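Local coordinates for vascular protein tyrosine phosphatase 1 (Rattus norvegicus, PDB 3I36) that probably removes phosphate from phosphotyrosine residues of proteins as a receptor-type tyrosine phosphatase, of which this chain is the catalytic domain, at residues A68-K73 with H94-Y99; V87-Q92 with V132-V137; F254-R259 with V294-C299; D258-Q263 with Y273-D278. All blocks are in the same frame, centred on the assembly; numbering follows the deposited sequence. Where two conformers were deposited one is given.

Interaction 1. Residues A68-K73 with H94-Y99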
loop_
_atom_site.group_PDB
_atom_site.type_symbol
_atom_site.label_atom_id
_atom_site.label_comp_id
_atom_site.label_asym_id
_atom_site.label_seq_id
_atom_site.Cartn_x
_atom_site.Cartn_y
_atom_site.Cartn_z
ATOM N N ALA A 68 2.112 -22.433 -11.725
ATOM C CA ALA A 68 1.079 -23.236 -11.086
ATOM C C ALA A 68 1.200 -23.186 -9.570
ATOM O O ALA A 68 0.218 -22.953 -8.863
ATOM C CB ALA A 68 1.141 -24.691 -11.591
ATOM N N GLU A 69 2.417 -23.396 -9.080
ATOM C CA GLU A 69 2.688 -23.435 -7.650
ATOM C C GLU A 69 2.358 -22.107 -6.962
ATOM O O GLU A 69 2.062 -22.073 -5.771
ATOM C CB GLU A 69 4.162 -23.787 -7.407
ATOM C CG GLU A 69 4.538 -25.235 -7.734
ATOM C CD GLU A 69 4.331 -25.602 -9.201
ATOM O OE1 GLU A 69 4.492 -24.723 -10.079
ATOM O OE2 GLU A 69 4.011 -26.784 -9.475
ATOM N N ASN A 70 2.411 -21.014 -7.712
ATOM C CA ASN A 70 2.191 -19.696 -7.122
ATOM C C ASN A 70 0.762 -19.203 -7.248
ATOM O O ASN A 70 0.379 -18.259 -6.580
ATOM C CB ASN A 70 3.149 -18.669 -7.717
ATOM C CG ASN A 70 4.573 -18.958 -7.362
ATOM O OD1 ASN A 70 4.841 -19.578 -6.339
ATOM N ND2 ASN A 70 5.497 -18.536 -8.205
ATOM N N ARG A 71 -0.032 -19.842 -8.100
ATOM C CA ARG A 71 -1.360 -19.314 -8.368
ATOM C C ARG A 71 -2.186 -19.240 -7.096
ATOM O O ARG A 71 -2.936 -18.293 -6.887
ATOM C CB ARG A 71 -2.072 -20.145 -9.426
ATOM C CG ARG A 71 -1.436 -20.009 -10.805
ATOM C CD ARG A 71 -1.911 -21.122 -11.752
ATOM N NE ARG A 71 -0.970 -21.317 -12.855
ATOM C CZ ARG A 71 -1.041 -22.306 -13.740
ATOM N NH1 ARG A 71 -2.019 -23.197 -13.660
ATOM N NH2 ARG A 71 -0.132 -22.403 -14.704
ATOM N N GLY A 72 -2.012 -20.230 -6.235
ATOM C CA GLY A 72 -2.764 -20.297 -5.000
ATOM C C GLY A 72 -2.226 -19.344 -3.954
ATOM O O GLY A 72 -2.787 -19.232 -2.869
ATOM N N LYS A 73 -1.133 -18.659 -4.279
ATOM C CA LYS A 73 -0.565 -17.682 -3.361
ATOM C C LYS A 73 -1.105 -16.302 -3.700
ATOM O O LYS A 73 -0.770 -15.308 -3.061
ATOM C CB LYS A 73 0.958 -17.702 -3.448
ATOM C CG LYS A 73 1.580 -19.064 -3.182
ATOM C CD LYS A 73 3.079 -18.992 -3.431
ATOM C CE LYS A 73 3.756 -20.347 -3.239
ATOM N NZ LYS A 73 5.199 -20.221 -3.597
ATOM N N HIS A 94 12.785 -24.646 -3.403
ATOM C CA HIS A 94 12.202 -24.469 -4.722
ATOM C C HIS A 94 12.177 -23.004 -5.119
ATOM O O HIS A 94 11.975 -22.117 -4.284
ATOM C CB HIS A 94 10.794 -25.064 -4.764
ATOM C CG HIS A 94 10.281 -25.305 -6.151
ATOM N ND1 HIS A 94 10.702 -26.366 -6.926
ATOM C CD2 HIS A 94 9.382 -24.625 -6.902
ATOM C CE1 HIS A 94 10.083 -26.326 -8.095
ATOM N NE2 HIS A 94 9.279 -25.278 -8.104
ATOM N N SER A 95 12.386 -22.759 -6.404
ATOM C CA SER A 95 12.443 -21.402 -6.904
ATOM C C SER A 95 11.165 -20.639 -6.543
ATOM O O SER A 95 11.215 -19.443 -6.277
ATOM C CB SER A 95 12.633 -21.422 -8.416
ATOM O OG SER A 95 11.595 -22.164 -9.024
ATOM N N THR A 96 10.027 -21.333 -6.521
ATOM C CA THR A 96 8.751 -20.659 -6.247
ATOM C C THR A 96 8.635 -20.238 -4.792
ATOM O O THR A 96 7.706 -19.520 -4.415
ATOM C CB THR A 96 7.542 -21.523 -6.621
ATOM O OG1 THR A 96 7.594 -22.751 -5.882
ATOM C CG2 THR A 96 7.553 -21.824 -8.111
ATOM N N ASP A 97 9.583 -20.672 -3.975
ATOM C CA ASP A 97 9.657 -20.167 -2.608
ATOM C C ASP A 97 9.869 -18.654 -2.614
ATOM O O ASP A 97 9.634 -17.990 -1.619
ATOM C CB ASP A 97 10.828 -20.795 -1.872
ATOM C CG ASP A 97 10.627 -22.260 -1.595
ATOM O OD1 ASP A 97 9.488 -22.759 -1.740
ATOM O OD2 ASP A 97 11.625 -22.898 -1.221
ATOM N N ASP A 98 10.335 -18.110 -3.729
ATOM C CA ASP A 98 10.660 -16.689 -3.753
ATOM C C ASP A 98 9.400 -15.851 -3.899
ATOM O O ASP A 98 9.431 -14.620 -3.830
ATOM C CB ASP A 98 11.673 -16.369 -4.865
ATOM C CG ASP A 98 11.049 -16.312 -6.266
ATOM O OD1 ASP A 98 9.815 -16.440 -6.436
ATOM O OD2 ASP A 98 11.821 -16.116 -7.221
ATOM N N TYR A 99 8.277 -16.526 -4.061
ATOM C CA TYR A 99 7.105 -15.837 -4.563
ATOM C C TYR A 99 6.213 -15.305 -3.475
ATOM O O TYR A 99 5.847 -16.015 -2.536
ATOM C CB TYR A 99 6.262 -16.720 -5.476
ATOM C CG TYR A 99 5.107 -15.930 -6.002
ATOM C CD1 TYR A 99 5.269 -15.091 -7.100
ATOM C CD2 TYR A 99 3.870 -15.961 -5.369
ATOM C CE1 TYR A 99 4.229 -14.321 -7.569
ATOM C CE2 TYR A 99 2.805 -15.199 -5.842
ATOM C CZ TYR A 99 3.005 -14.376 -6.946
ATOM O OH TYR A 99 1.980 -13.610 -7.420
HETATM O O HOH W 1 8.305 -17.927 -8.198
HETATM O O HOH W 2 6.180 -18.530 -1.715
HETATM O O HOH W 3 6.459 -22.657 -3.418
#
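With chi1 at -66°, N70 sets its CG beside its own backbone N, while Y99 swings its ring anti to the backbone N (chi1 -178°), and the amide comes to lie on the tyrosine. Amide and ring planes are 16° apart and stacked, with N70 CG 3.4 Å from Y99 CG. N70 CB adds a CH-pi contact over the same ring, 3.8 Å from its centroid. K73, extended beyond CG, runs along the ring edge, its CD 3.7 Å from Y99 CD2, and carries NZ back to N70 OD1 at 2.8 Å, almost in line with the amide C=O. The same ammonium donates to two waters. One, at 2.7 Å from K73 NZ, passes a bond on to Y99 O; the other also bonds T96 OG1. A third water joins N70 ND2 to D98 OD1, and ND2 has a further partner in A64 O. Y99 OH is held by N74, and D98 by a salt bridge to R86. The spacing of N70, K73 and N74 fits the NxxKNRY motif of tyrosine phosphatases, and D98-Y99 begins the family's DYINA sequence; the side chain of Y99 is about 11 Å from that of V248 in the probable substrate-binding loop. Both ends of the amide are thus gripped, OD1 by lysine, ND2 by water and A64 O, which fixes its rotation flat against the ring.

Interaction 2. Residues V87-Q92 with V132-V137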
loop_
_atom_site.group_PDB
_atom_site.type_symbol
_atom_site.label_atom_id
_atom_site.label_comp_id
_atom_site.label_asym_id
_atom_site.label_seq_id
_atom_site.Cartn_x
_atom_site.Cartn_y
_atom_site.Cartn_z
ATOM N N VAL A 87 8.354 -8.573 -5.344
ATOM C CA VAL A 87 9.214 -8.800 -4.204
ATOM C C VAL A 87 9.614 -10.266 -4.245
ATOM O O VAL A 87 8.758 -11.142 -4.245
ATOM C CB VAL A 87 8.475 -8.489 -2.902
ATOM C CG1 VAL A 87 9.353 -8.790 -1.710
ATOM C CG2 VAL A 87 7.993 -7.018 -2.895
ATOM N N LYS A 88 10.913 -10.531 -4.284
ATOM C CA LYS A 88 11.394 -11.903 -4.357
ATOM C C LYS A 88 11.941 -12.308 -3.010
ATOM O O LYS A 88 12.816 -11.645 -2.476
ATOM C CB LYS A 88 12.485 -12.030 -5.415
ATOM C CG LYS A 88 12.000 -11.729 -6.815
ATOM C CD LYS A 88 13.139 -11.766 -7.811
ATOM C CE LYS A 88 12.739 -11.085 -9.110
ATOM N NZ LYS A 88 13.833 -11.118 -10.125
ATOM N N LEU A 89 11.412 -13.393 -2.454
ATOM C CA LEU A 89 11.865 -13.862 -1.161
ATOM C C LEU A 89 12.993 -14.863 -1.331
ATOM O O LEU A 89 13.322 -15.252 -2.446
ATOM C CB LEU A 89 10.707 -14.499 -0.405
ATOM C CG LEU A 89 9.461 -13.607 -0.379
ATOM C CD1 LEU A 89 8.331 -14.320 0.361
ATOM C CD2 LEU A 89 9.788 -12.231 0.243
ATOM N N SER A 90 13.589 -15.257 -0.214
ATOM C CA SER A 90 14.637 -16.256 -0.223
ATOM C C SER A 90 14.052 -17.549 -0.756
ATOM O O SER A 90 12.838 -17.762 -0.730
ATOM C CB SER A 90 15.157 -16.485 1.195
ATOM O OG SER A 90 14.076 -16.784 2.059
ATOM N N VAL A 91 14.916 -18.406 -1.265
ATOM C CA VAL A 91 14.459 -19.692 -1.738
ATOM C C VAL A 91 15.066 -20.743 -0.830
ATOM O O VAL A 91 16.234 -20.647 -0.459
ATOM C CB VAL A 91 14.878 -19.928 -3.188
ATOM C CG1 VAL A 91 14.170 -18.941 -4.094
ATOM C CG2 VAL A 91 16.382 -19.788 -3.332
ATOM N N GLN A 92 14.255 -21.722 -0.451
ATOM C CA GLN A 92 14.721 -22.836 0.357
ATOM C C GLN A 92 14.961 -24.027 -0.556
ATOM O O GLN A 92 16.094 -24.319 -0.938
ATOM C CB GLN A 92 13.692 -23.198 1.432
ATOM C CG GLN A 92 13.629 -22.245 2.628
ATOM C CD GLN A 92 12.774 -21.008 2.372
ATOM O OE1 GLN A 92 11.582 -20.986 2.688
ATOM N NE2 GLN A 92 13.382 -19.971 1.803
ATOM N N VAL A 132 8.241 -9.588 5.327
ATOM C CA VAL A 132 8.406 -8.567 6.342
ATOM C C VAL A 132 9.817 -8.636 6.876
ATOM O O VAL A 132 10.492 -7.621 6.994
ATOM C CB VAL A 132 7.417 -8.756 7.506
ATOM C CG1 VAL A 132 7.901 -7.984 8.752
ATOM C CG2 VAL A 132 6.038 -8.279 7.090
ATOM N N TRP A 133 10.269 -9.844 7.193
ATOM C CA TRP A 133 11.596 -9.996 7.776
ATOM C C TRP A 133 12.692 -9.698 6.767
ATOM O O TRP A 133 13.565 -8.855 6.987
ATOM C CB TRP A 133 11.826 -11.398 8.324
ATOM C CG TRP A 133 13.191 -11.443 8.883
ATOM C CD1 TRP A 133 14.310 -11.974 8.306
ATOM C CD2 TRP A 133 13.620 -10.814 10.092
ATOM N NE1 TRP A 133 15.406 -11.755 9.116
ATOM C CE2 TRP A 133 15.004 -11.037 10.214
ATOM C CE3 TRP A 133 12.954 -10.098 11.095
ATOM C CZ2 TRP A 133 15.739 -10.578 11.306
ATOM C CZ3 TRP A 133 13.688 -9.636 12.183
ATOM C CH2 TRP A 133 15.067 -9.879 12.276
ATOM N N GLU A 134 12.648 -10.399 5.644
ATOM C CA GLU A 134 13.739 -10.319 4.689
ATOM C C GLU A 134 13.853 -8.958 4.048
ATOM O O GLU A 134 14.927 -8.562 3.619
ATOM C CB GLU A 134 13.574 -11.381 3.611
ATOM C CG GLU A 134 13.714 -12.780 4.179
ATOM C CD GLU A 134 13.524 -13.841 3.132
ATOM O OE1 GLU A 134 13.328 -13.491 1.944
ATOM O OE2 GLU A 134 13.574 -15.023 3.510
ATOM N N LYS A 135 12.738 -8.255 3.955
ATOM C CA LYS A 135 12.762 -6.986 3.250
ATOM C C LYS A 135 12.827 -5.801 4.201
ATOM O O LYS A 135 12.666 -4.666 3.781
ATOM C CB LYS A 135 11.585 -6.866 2.293
ATOM C CG LYS A 135 11.520 -8.000 1.291
ATOM C CD LYS A 135 12.877 -8.228 0.600
ATOM C CE LYS A 135 12.763 -9.327 -0.464
ATOM N NZ LYS A 135 14.084 -9.783 -0.986
ATOM N N ASN A 136 13.085 -6.073 5.475
ATOM C CA ASN A 136 13.439 -5.009 6.398
ATOM C C ASN A 136 12.250 -4.105 6.682
ATOM O O ASN A 136 12.403 -2.900 6.849
ATOM C CB ASN A 136 14.589 -4.185 5.811
ATOM C CG ASN A 136 15.309 -3.372 6.854
ATOM O OD1 ASN A 136 15.486 -3.829 7.974
ATOM N ND2 ASN A 136 15.725 -2.154 6.493
ATOM N N VAL A 137 11.061 -4.692 6.733
ATOM C CA VAL A 137 9.851 -3.926 6.976
ATOM C C VAL A 137 9.702 -3.625 8.458
ATOM O O VAL A 137 9.716 -4.532 9.271
ATOM C CB VAL A 137 8.621 -4.701 6.465
ATOM C CG1 VAL A 137 7.339 -3.993 6.848
ATOM C CG2 VAL A 137 8.713 -4.820 4.950
#
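The E134 carboxylate has S90 close to its plane and L89 displaced to one side of it. S90 N donates to the syn lone pair of OE1 at 2.8 Å, with an N-H...O angle of 153°. S90 OG also donates to E134 OE2, although the modelled separation is so short that its exact length is doubtful. L89 CB, off the plane, approaches E134 OE1 to 3.7 Å, the two side chains crossing at about a right angle. An extended chain beyond CG lets E134 reach out from the last turn of helix 125-134. That turn closes in a Schellman motif: N136, at positive phi, is the C-prime residue, V137 N bonds V132 O and N136 N bonds W133 O. The contact so joins a helix end to strand 86-88 and the loop after it, beside strand 102-105 of the phosphatase domain's central sheet. K135 leaves the helix bent at chi2 (-50°), which turns its chain toward the strand. Its NZ meets K88 O at 2.7 Å, with a C=O...N angle of 162°, and its CE lies 3.7 Å from V87 CG1. An alanine here would be likely to leave K88 O without this donor and to open a gap beside V87 CG1. R130, one turn back in the helix, bonds S90 O.

Interaction 3. Residues F254-R259 with V294-C299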
loop_
_atom_site.group_PDB
_atom_site.type_symbol
_atom_site.label_atom_id
_atom_site.label_comp_id
_atom_site.label_asym_id
_atom_site.label_seq_id
_atom_site.Cartn_x
_atom_site.Cartn_y
_atom_site.Cartn_z
ATOM N N PHE A 254 -3.310 5.098 -0.841
ATOM C CA PHE A 254 -2.496 5.524 0.275
ATOM C C PHE A 254 -1.084 5.886 -0.196
ATOM O O PHE A 254 -0.525 6.924 0.174
ATOM C CB PHE A 254 -2.415 4.421 1.307
ATOM C CG PHE A 254 -1.485 4.744 2.430
ATOM C CD1 PHE A 254 -1.937 5.466 3.519
ATOM C CD2 PHE A 254 -0.164 4.372 2.374
ATOM C CE1 PHE A 254 -1.096 5.789 4.548
ATOM C CE2 PHE A 254 0.698 4.700 3.407
ATOM C CZ PHE A 254 0.215 5.408 4.502
ATOM N N ILE A 255 -0.499 5.026 -1.015
ATOM C CA ILE A 255 0.858 5.287 -1.468
ATOM C C ILE A 255 0.898 6.578 -2.271
ATOM O O ILE A 255 1.790 7.425 -2.091
ATOM C CB ILE A 255 1.400 4.138 -2.307
ATOM C CG1 ILE A 255 1.650 2.920 -1.409
ATOM C CG2 ILE A 255 2.692 4.579 -3.027
ATOM C CD1 ILE A 255 2.093 1.709 -2.183
ATOM N N ALA A 256 -0.091 6.753 -3.137
ATOM C CA ALA A 256 -0.133 7.962 -3.957
ATOM C C ALA A 256 -0.276 9.189 -3.073
ATOM O O ALA A 256 0.374 10.201 -3.303
ATOM C CB ALA A 256 -1.282 7.894 -4.963
ATOM N N ILE A 257 -1.122 9.107 -2.051
ATOM C CA ILE A 257 -1.318 10.259 -1.183
ATOM C C ILE A 257 0.007 10.612 -0.515
ATOM O O ILE A 257 0.384 11.778 -0.387
ATOM C CB ILE A 257 -2.309 9.920 -0.071
ATOM C CG1 ILE A 257 -3.728 9.863 -0.628
ATOM C CG2 ILE A 257 -2.211 10.932 1.063
ATOM C CD1 ILE A 257 -4.723 9.280 0.371
ATOM N N ASP A 258 0.725 9.593 -0.088
ATOM C CA ASP A 258 1.989 9.838 0.600
ATOM C C ASP A 258 2.941 10.559 -0.339
ATOM O O ASP A 258 3.609 11.538 0.030
ATOM C CB ASP A 258 2.607 8.525 1.072
ATOM C CG ASP A 258 3.939 8.734 1.768
ATOM O OD1 ASP A 258 3.968 9.386 2.831
ATOM O OD2 ASP A 258 4.957 8.240 1.250
ATOM N N ARG A 259 2.996 10.070 -1.566
ATOM C CA ARG A 259 3.873 10.647 -2.559
ATOM C C ARG A 259 3.466 12.066 -2.922
ATOM O O ARG A 259 4.318 12.940 -3.063
ATOM C CB ARG A 259 3.908 9.754 -3.787
ATOM C CG ARG A 259 4.576 8.421 -3.488
ATOM C CD ARG A 259 4.542 7.508 -4.687
ATOM N NE ARG A 259 5.219 8.097 -5.836
ATOM C CZ ARG A 259 5.523 7.428 -6.944
ATOM N NH1 ARG A 259 5.232 6.136 -7.035
ATOM N NH2 ARG A 259 6.120 8.047 -7.955
ATOM N N VAL A 294 -10.213 10.165 -8.033
ATOM C CA VAL A 294 -10.756 11.474 -7.713
ATOM C C VAL A 294 -10.462 11.801 -6.260
ATOM O O VAL A 294 -10.102 12.923 -5.932
ATOM C CB VAL A 294 -12.265 11.548 -7.983
ATOM C CG1 VAL A 294 -12.826 12.886 -7.490
ATOM C CG2 VAL A 294 -12.529 11.360 -9.471
ATOM N N PHE A 295 -10.618 10.804 -5.395
ATOM C CA PHE A 295 -10.298 10.955 -3.976
ATOM C C PHE A 295 -8.881 11.468 -3.789
ATOM O O PHE A 295 -8.628 12.296 -2.908
ATOM C CB PHE A 295 -10.502 9.624 -3.250
ATOM C CG PHE A 295 -10.211 9.670 -1.774
ATOM C CD1 PHE A 295 -11.150 10.172 -0.879
ATOM C CD2 PHE A 295 -9.015 9.184 -1.281
ATOM C CE1 PHE A 295 -10.888 10.190 0.482
ATOM C CE2 PHE A 295 -8.742 9.206 0.066
ATOM C CZ PHE A 295 -9.676 9.710 0.955
ATOM N N LEU A 296 -7.947 10.992 -4.614
ATOM C CA LEU A 296 -6.561 11.463 -4.516
ATOM C C LEU A 296 -6.511 12.924 -4.817
ATOM O O LEU A 296 -5.838 13.708 -4.149
ATOM C CB LEU A 296 -5.686 10.792 -5.562
ATOM C CG LEU A 296 -5.199 9.415 -5.222
ATOM C CD1 LEU A 296 -4.298 8.949 -6.348
ATOM C CD2 LEU A 296 -4.459 9.505 -3.895
ATOM N N ASN A 297 -7.220 13.294 -5.866
ATOM C CA ASN A 297 -7.243 14.682 -6.235
ATOM C C ASN A 297 -7.912 15.479 -5.135
ATOM O O ASN A 297 -7.490 16.588 -4.829
ATOM C CB ASN A 297 -7.923 14.834 -7.577
ATOM C CG ASN A 297 -7.028 14.390 -8.696
ATOM O OD1 ASN A 297 -7.032 13.218 -9.097
ATOM N ND2 ASN A 297 -6.215 15.312 -9.181
ATOM N N GLN A 298 -8.944 14.904 -4.526
ATOM C CA GLN A 298 -9.578 15.569 -3.388
ATOM C C GLN A 298 -8.568 15.764 -2.256
ATOM O O GLN A 298 -8.522 16.816 -1.602
ATOM C CB GLN A 298 -10.770 14.762 -2.877
ATOM C CG GLN A 298 -11.596 15.529 -1.840
ATOM C CD GLN A 298 -12.238 16.758 -2.443
ATOM O OE1 GLN A 298 -12.993 16.652 -3.410
ATOM N NE2 GLN A 298 -11.942 17.935 -1.879
ATOM N N CYS A 299 -7.760 14.736 -2.022
ATOM C CA CYS A 299 -6.714 14.811 -1.012
ATOM C C CYS A 299 -5.802 15.994 -1.281
ATOM O O CYS A 299 -5.565 16.814 -0.399
ATOM C CB CYS A 299 -5.911 13.511 -0.970
ATOM S SG CYS A 299 -6.793 12.186 -0.176
#
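I257 reaches from helix 249-267 across to three side chains of helix 290-305. At CB the chain branches: CG2 stands anti to the backbone N, while CG1, beside that N at chi1 -74°, heads for the other helix. CG1 lies 3.4 Å from L296 CD2, a tight carbon pair, and 3.9 Å from C299 SG. The tip, CD1, comes to 3.6 Å from C299 SG and obliquely to 4.0 Å from F295 CE2. L296 forks over the neighbouring position, its CD1 pressed 3.5 Å from A256 CB. The two axes are 10.0 Å apart and 28° from parallel. Helix 249-267 starts at the end of the signature loop that carries the probable phosphocysteine nucleophile, and the side chain of F295 is about 8 Å from that of R250. L220 of helix 218-231 touches both I257 and F295. No hydrogen bond crosses between the segments; shape and burial of apolar groups hold the helices together, with the small A256 admitting the leucine fork.

Interaction 4. Residues D258-Q263 with Y273-D278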
loop_
_atom_site.group_PDB
_atom_site.type_symbol
_atom_site.label_atom_id
_atom_site.label_comp_id
_atom_site.label_asym_id
_atom_site.label_seq_id
_atom_site.Cartn_x
_atom_site.Cartn_y
_atom_site.Cartn_z
ATOM N N ASP A 258 0.725 9.593 -0.088
ATOM C CA ASP A 258 1.989 9.838 0.600
ATOM C C ASP A 258 2.941 10.559 -0.339
ATOM O O ASP A 258 3.609 11.538 0.030
ATOM C CB ASP A 258 2.607 8.525 1.072
ATOM C CG ASP A 258 3.939 8.734 1.768
ATOM O OD1 ASP A 258 3.968 9.386 2.831
ATOM O OD2 ASP A 258 4.957 8.240 1.250
ATOM N N ARG A 259 2.996 10.070 -1.566
ATOM C CA ARG A 259 3.873 10.647 -2.559
ATOM C C ARG A 259 3.466 12.066 -2.922
ATOM O O ARG A 259 4.318 12.940 -3.063
ATOM C CB ARG A 259 3.908 9.754 -3.787
ATOM C CG ARG A 259 4.576 8.421 -3.488
ATOM C CD ARG A 259 4.542 7.508 -4.687
ATOM N NE ARG A 259 5.219 8.097 -5.836
ATOM C CZ ARG A 259 5.523 7.428 -6.944
ATOM N NH1 ARG A 259 5.232 6.136 -7.035
ATOM N NH2 ARG A 259 6.120 8.047 -7.955
ATOM N N LEU A 260 2.163 12.288 -3.070
ATOM C CA LEU A 260 1.648 13.607 -3.395
ATOM C C LEU A 260 1.990 14.602 -2.313
ATOM O O LEU A 260 2.317 15.749 -2.597
ATOM C CB LEU A 260 0.136 13.548 -3.551
ATOM C CG LEU A 260 -0.248 12.949 -4.893
ATOM C CD1 LEU A 260 -1.690 12.500 -4.837
ATOM C CD2 LEU A 260 -0.007 13.995 -5.987
ATOM N N ILE A 261 1.892 14.178 -1.059
ATOM C CA ILE A 261 2.184 15.109 0.027
ATOM C C ILE A 261 3.636 15.542 -0.031
ATOM O O ILE A 261 3.946 16.730 0.095
ATOM C CB ILE A 261 1.849 14.509 1.400
ATOM C CG1 ILE A 261 0.322 14.333 1.529
ATOM C CG2 ILE A 261 2.424 15.375 2.515
ATOM C CD1 ILE A 261 -0.102 13.493 2.748
ATOM N N TYR A 262 4.540 14.594 -0.252
ATOM C CA TYR A 262 5.942 14.982 -0.378
ATOM C C TYR A 262 6.136 15.960 -1.526
ATOM O O TYR A 262 6.848 16.948 -1.397
ATOM C CB TYR A 262 6.812 13.778 -0.634
ATOM C CG TYR A 262 7.189 13.020 0.607
ATOM C CD1 TYR A 262 7.950 13.617 1.603
ATOM C CD2 TYR A 262 6.817 11.694 0.766
ATOM C CE1 TYR A 262 8.314 12.918 2.734
ATOM C CE2 TYR A 262 7.182 10.977 1.888
ATOM C CZ TYR A 262 7.930 11.594 2.873
ATOM O OH TYR A 262 8.302 10.875 3.983
ATOM N N GLN A 263 5.508 15.653 -2.652
ATOM C CA GLN A 263 5.570 16.464 -3.862
ATOM C C GLN A 263 5.132 17.891 -3.547
ATOM O O GLN A 263 5.783 18.867 -3.900
ATOM C CB GLN A 263 4.590 15.865 -4.872
ATOM C CG GLN A 263 5.119 15.610 -6.262
ATOM C CD GLN A 263 4.186 14.705 -7.060
ATOM O OE1 GLN A 263 2.963 14.869 -7.034
ATOM N NE2 GLN A 263 4.760 13.749 -7.772
ATOM N N TYR A 273 -1.348 11.996 -11.861
ATOM C CA TYR A 273 -1.303 11.130 -13.019
ATOM C C TYR A 273 0.043 10.410 -13.064
ATOM O O TYR A 273 0.097 9.200 -13.228
ATOM C CB TYR A 273 -1.518 11.937 -14.289
ATOM C CG TYR A 273 -1.546 11.072 -15.523
ATOM C CD1 TYR A 273 -2.743 10.565 -16.007
ATOM C CD2 TYR A 273 -0.378 10.756 -16.192
ATOM C CE1 TYR A 273 -2.775 9.772 -17.127
ATOM C CE2 TYR A 273 -0.396 9.961 -17.319
ATOM C CZ TYR A 273 -1.598 9.473 -17.779
ATOM O OH TYR A 273 -1.626 8.683 -18.898
ATOM N N GLY A 274 1.122 11.167 -12.910
ATOM C CA GLY A 274 2.469 10.618 -12.967
ATOM C C GLY A 274 2.712 9.617 -11.858
ATOM O O GLY A 274 3.367 8.592 -12.052
ATOM N N ILE A 275 2.168 9.904 -10.686
ATOM C CA ILE A 275 2.308 8.978 -9.584
ATOM C C ILE A 275 1.565 7.689 -9.882
ATOM O O ILE A 275 2.127 6.608 -9.764
ATOM C CB ILE A 275 1.795 9.588 -8.278
ATOM C CG1 ILE A 275 2.773 10.672 -7.826
ATOM C CG2 ILE A 275 1.675 8.513 -7.191
ATOM C CD1 ILE A 275 2.186 11.618 -6.788
ATOM N N VAL A 276 0.302 7.794 -10.276
ATOM C CA VAL A 276 -0.482 6.583 -10.464
ATOM C C VAL A 276 0.107 5.803 -11.614
ATOM O O VAL A 276 0.191 4.586 -11.562
ATOM C CB VAL A 276 -1.972 6.876 -10.701
ATOM C CG1 VAL A 276 -2.732 5.569 -10.991
ATOM C CG2 VAL A 276 -2.545 7.599 -9.461
ATOM N N TYR A 277 0.527 6.516 -12.652
ATOM C CA TYR A 277 1.199 5.872 -13.772
ATOM C C TYR A 277 2.363 5.018 -13.273
ATOM O O TYR A 277 2.485 3.823 -13.592
ATOM C CB TYR A 277 1.719 6.932 -14.725
ATOM C CG TYR A 277 2.189 6.361 -16.029
ATOM C CD1 TYR A 277 1.428 6.513 -17.183
ATOM C CD2 TYR A 277 3.397 5.677 -16.116
ATOM C CE1 TYR A 277 1.854 5.992 -18.386
ATOM C CE2 TYR A 277 3.831 5.151 -17.320
ATOM C CZ TYR A 277 3.050 5.316 -18.449
ATOM O OH TYR A 277 3.465 4.792 -19.646
ATOM N N ASP A 278 3.220 5.643 -12.488
ATOM C CA ASP A 278 4.342 4.952 -11.880
ATOM C C ASP A 278 3.874 3.738 -11.065
ATOM O O ASP A 278 4.417 2.646 -11.192
ATOM C CB ASP A 278 5.083 5.923 -10.976
ATOM C CG ASP A 278 6.373 5.354 -10.453
ATOM O OD1 ASP A 278 7.067 4.633 -11.198
ATOM O OD2 ASP A 278 6.694 5.664 -9.299
#
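R259 grips D278 end-on, NH1 and NH2 both donating to the single oxygen OD2, at 2.7 Å from NH1 and 2.8 Å from NH2. The carboxylate stands almost upright to the guanidinium, the planes 83° apart, so the two nitrogens reach OD2 on its anti side from opposite faces of its plane. OD2 stays near the guanidinium plane, and sharing it leaves both N-H bonds bent. The bend at chi3 (59°) brings the group over I275, whose CG2 lies against one guanidinium face, 3.8 Å from R259 NE. Helices 249-267 and 272-280 run roughly antiparallel here, at 141° with axes 10.4 Å apart, forming a helical hairpin whose short link includes strand 269-270. I275 fills the space between them: its CD1 is packed tightly against L260 CD2 at 3.3 Å. A leucine in place of R259 would probably leave the D278 carboxylate without its charged mate and take the guanidinium face away from I275 CG2. Other polar groups are met from outside: in the conformer given, Q263 OE1 accepts from D271 N, and H282 ND1 is bonded to D278 O. Elsewhere on helix 249-267, D258 forms salt bridges with R224 and R228.

Overall arrangement
The contacts form two pairs; interaction 1 lies across the chain's centre from interactions 3 and 4, and interaction 2 across it from interaction 3. Interactions 1 and 2, centres 14 Å apart, touch directly: D98 O lies 2.7 Å from L89 N, a probable hydrogen bond. Interactions 3 and 4 share helix 249-267, with centres 8 Å apart; A256 CA lies 3.7 Å from I275 CG2 and L296 CD1 3.8 Å from V276 CG2, so helices 249-267, 272-280 and 290-305 pack as one group. Nearest atoms of interactions 2 and 3 stay about 11 Å apart. All but interaction 4 have a side chain within about 11 Å of the probable substrate loop, that of V87 being about 11 Å from G247.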